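Beta-1,4-exocellulase (Thermobifida fusca, PDB 4B4H) is a cellobiohydrolase of glycoside hydrolase family 6, here as its catalytic domain, that probably cleaves beta-1,4 linkages of cellulose to release cellobiose from chain ends. Local coordinates at residues M57-R60 with D61-E65. Sequence-based numbering, arbitrary orientation. Where two conformers were deposited one is given.
Sequences MGLR and DHLEE
Gly-58, Leu-59 and Arg-60 give their carbonyl oxygens to the amides of His-62, Leu-63 and Glu-64, opening the first turn of helix 59-70, with His-62 N to Gly-58 O at 2.9 Å. Gly-58 is the N-cap, and its own amide is taken by Asp-61 three residues on: Gly-58 N to Asp-61 OD2 is 3.2 Å, nearly straight at 163°, though the oxygen is met on its anti side. The capping residue has no side chain to cap with, yet an acidic residue in the first turn suits the partial positive charge expected there. Met-57, one residue ahead of the cap, lies across one face of the His-62 imidazole, a place that suits a flexible, polarisable thioether. Met-57 CB makes a CH-pi contact with the ring, and Met-57 SD, 3.9 Å from the His-62 centroid, a Met-aromatic one. The bend at chi3 (81°) then brings Met-57 CE into van der Waals contact with Asp-61 O. The helix packs beside the central parallel sheet of the modified, TIM-like barrel of family 6: Leu-59 CG meets Leu-63 CD1 one turn on at 3.7 Å, and both leucines rest on strand 75-81 and on Ile-117 of helix 103-121. His-62, also buried, touches Ile-77, and its ND1 is hydrogen-bonded to the hydroxyl of Tyr-13. A leucine in place of His-62 would probably leave that hydroxyl without this partner and deprive the methionine sulfur of an aromatic face. Long, flexible charged chains suit the outer side, where Arg-60 has two conformers; in one, Glu-64 OE2 comes within 3.0 Å of Arg-60 NH2. That salt bridge, tied to this conformer, rests on charge alone, because the oxygen stands over a guanidinium face.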
loop_
_atom_site.group_PDB
_atom_site.type_symbol
_atom_site.label_atom_id
_atom_site.label_comp_id
_atom_site.label_asym_id
_atom_site.label_seq_id
_atom_site.Cartn_x
_atom_site.Cartn_y
_atom_site.Cartn_z
ATOM N N MET A 57 16.725 -7.594 13.004
ATOM C CA MET A 57 15.904 -8.743 12.649
ATOM C C MET A 57 15.815 -8.921 11.134
ATOM O O MET A 57 15.315 -8.042 10.419
ATOM C CB MET A 57 14.487 -8.620 13.219
ATOM C CG MET A 57 14.376 -8.581 14.736
ATOM S SD MET A 57 12.658 -8.828 15.247
ATOM C CE MET A 57 12.488 -10.605 15.160
ATOM N N GLY A 58 16.302 -10.060 10.653
ATOM C CA GLY A 58 16.114 -10.437 9.262
ATOM C C GLY A 58 14.816 -11.193 9.115
ATOM O O GLY A 58 14.072 -11.388 10.093
ATOM N N LEU A 59 14.536 -11.624 7.885
ATOM C CA LEU A 59 13.311 -12.363 7.615
ATOM C C LEU A 59 13.227 -13.592 8.514
ATOM O O LEU A 59 12.182 -13.839 9.130
ATOM C CB LEU A 59 13.192 -12.766 6.141
ATOM C CG LEU A 59 11.899 -13.519 5.786
ATOM C CD1 LEU A 59 10.629 -12.796 6.226
ATOM C CD2 LEU A 59 11.835 -13.836 4.300
ATOM N N ARG A 60 14.328 -14.344 8.593
ATOM C CA ARG A 60 14.382 -15.551 9.413
ATOM C C ARG A 60 14.045 -15.210 10.866
ATOM O O ARG A 60 13.240 -15.883 11.495
ATOM C CB ARG A 60 15.760 -16.219 9.303
ATOM C CG ARG A 60 15.951 -17.393 10.251
ATOM C CD ARG A 60 17.199 -18.193 9.925
ATOM N NE ARG A 60 17.452 -19.216 10.932
ATOM C CZ ARG A 60 17.970 -18.961 12.128
ATOM N NH1 ARG A 60 18.289 -17.716 12.454
ATOM N NH2 ARG A 60 18.170 -19.942 12.998
ATOM N N ASP A 61 14.658 -14.138 11.372
ATOM C CA ASP A 61 14.381 -13.613 12.717
ATOM C C ASP A 61 12.902 -13.297 12.970
ATOM O O ASP A 61 12.358 -13.697 14.005
ATOM C CB ASP A 61 15.216 -12.357 13.013
ATOM C CG ASP A 61 16.656 -12.663 13.381
ATOM O OD1 ASP A 61 16.928 -13.734 13.972
ATOM O OD2 ASP A 61 17.527 -11.807 13.077
ATOM N N HIS A 62 12.254 -12.571 12.050
ATOM C CA HIS A 62 10.818 -12.285 12.198
ATOM C C HIS A 62 9.962 -13.516 12.107
ATOM O O HIS A 62 8.932 -13.617 12.775
ATOM C CB HIS A 62 10.324 -11.285 11.155
ATOM C CG HIS A 62 10.745 -9.862 11.418
ATOM N ND1 HIS A 62 10.185 -9.110 12.391
ATOM C CD2 HIS A 62 11.690 -9.055 10.792
ATOM C CE1 HIS A 62 10.736 -7.881 12.381
ATOM N NE2 HIS A 62 11.669 -7.852 11.412
ATOM N N LEU A 63 10.346 -14.458 11.249
ATOM C CA LEU A 63 9.545 -15.670 11.083
ATOM C C LEU A 63 9.590 -16.589 12.305
ATOM O O LEU A 63 8.563 -17.151 12.708
ATOM C CB LEU A 63 9.947 -16.414 9.807
ATOM C CG LEU A 63 9.669 -15.646 8.507
ATOM C CD1 LEU A 63 10.197 -16.466 7.347
ATOM C CD2 LEU A 63 8.189 -15.338 8.335
ATOM N N GLU A 64 10.777 -16.720 12.889
ATOM C CA GLU A 64 10.982 -17.402 14.170
ATOM C C GLU A 64 10.138 -16.779 15.277
ATOM O O GLU A 64 9.532 -17.493 16.073
ATOM C CB GLU A 64 12.466 -17.402 14.552
ATOM C CG GLU A 64 13.298 -18.337 13.686
ATOM C CD GLU A 64 14.713 -18.545 14.191
ATOM O OE1 GLU A 64 15.213 -17.700 14.960
ATOM O OE2 GLU A 64 15.336 -19.557 13.795
ATOM N N GLU A 65 10.098 -15.450 15.318
ATOM C CA GLU A 65 9.272 -14.755 16.304
ATOM C C GLU A 65 7.791 -15.039 16.061
ATOM O O GLU A 65 7.026 -15.278 17.010
ATOM C CB GLU A 65 9.591 -13.252 16.322
ATOM C CG GLU A 65 8.757 -12.410 17.290
ATOM C CD GLU A 65 9.008 -12.714 18.770
ATOM O OE1 GLU A 65 9.876 -13.552 19.089
ATOM O OE2 GLU A 65 8.326 -12.107 19.631
#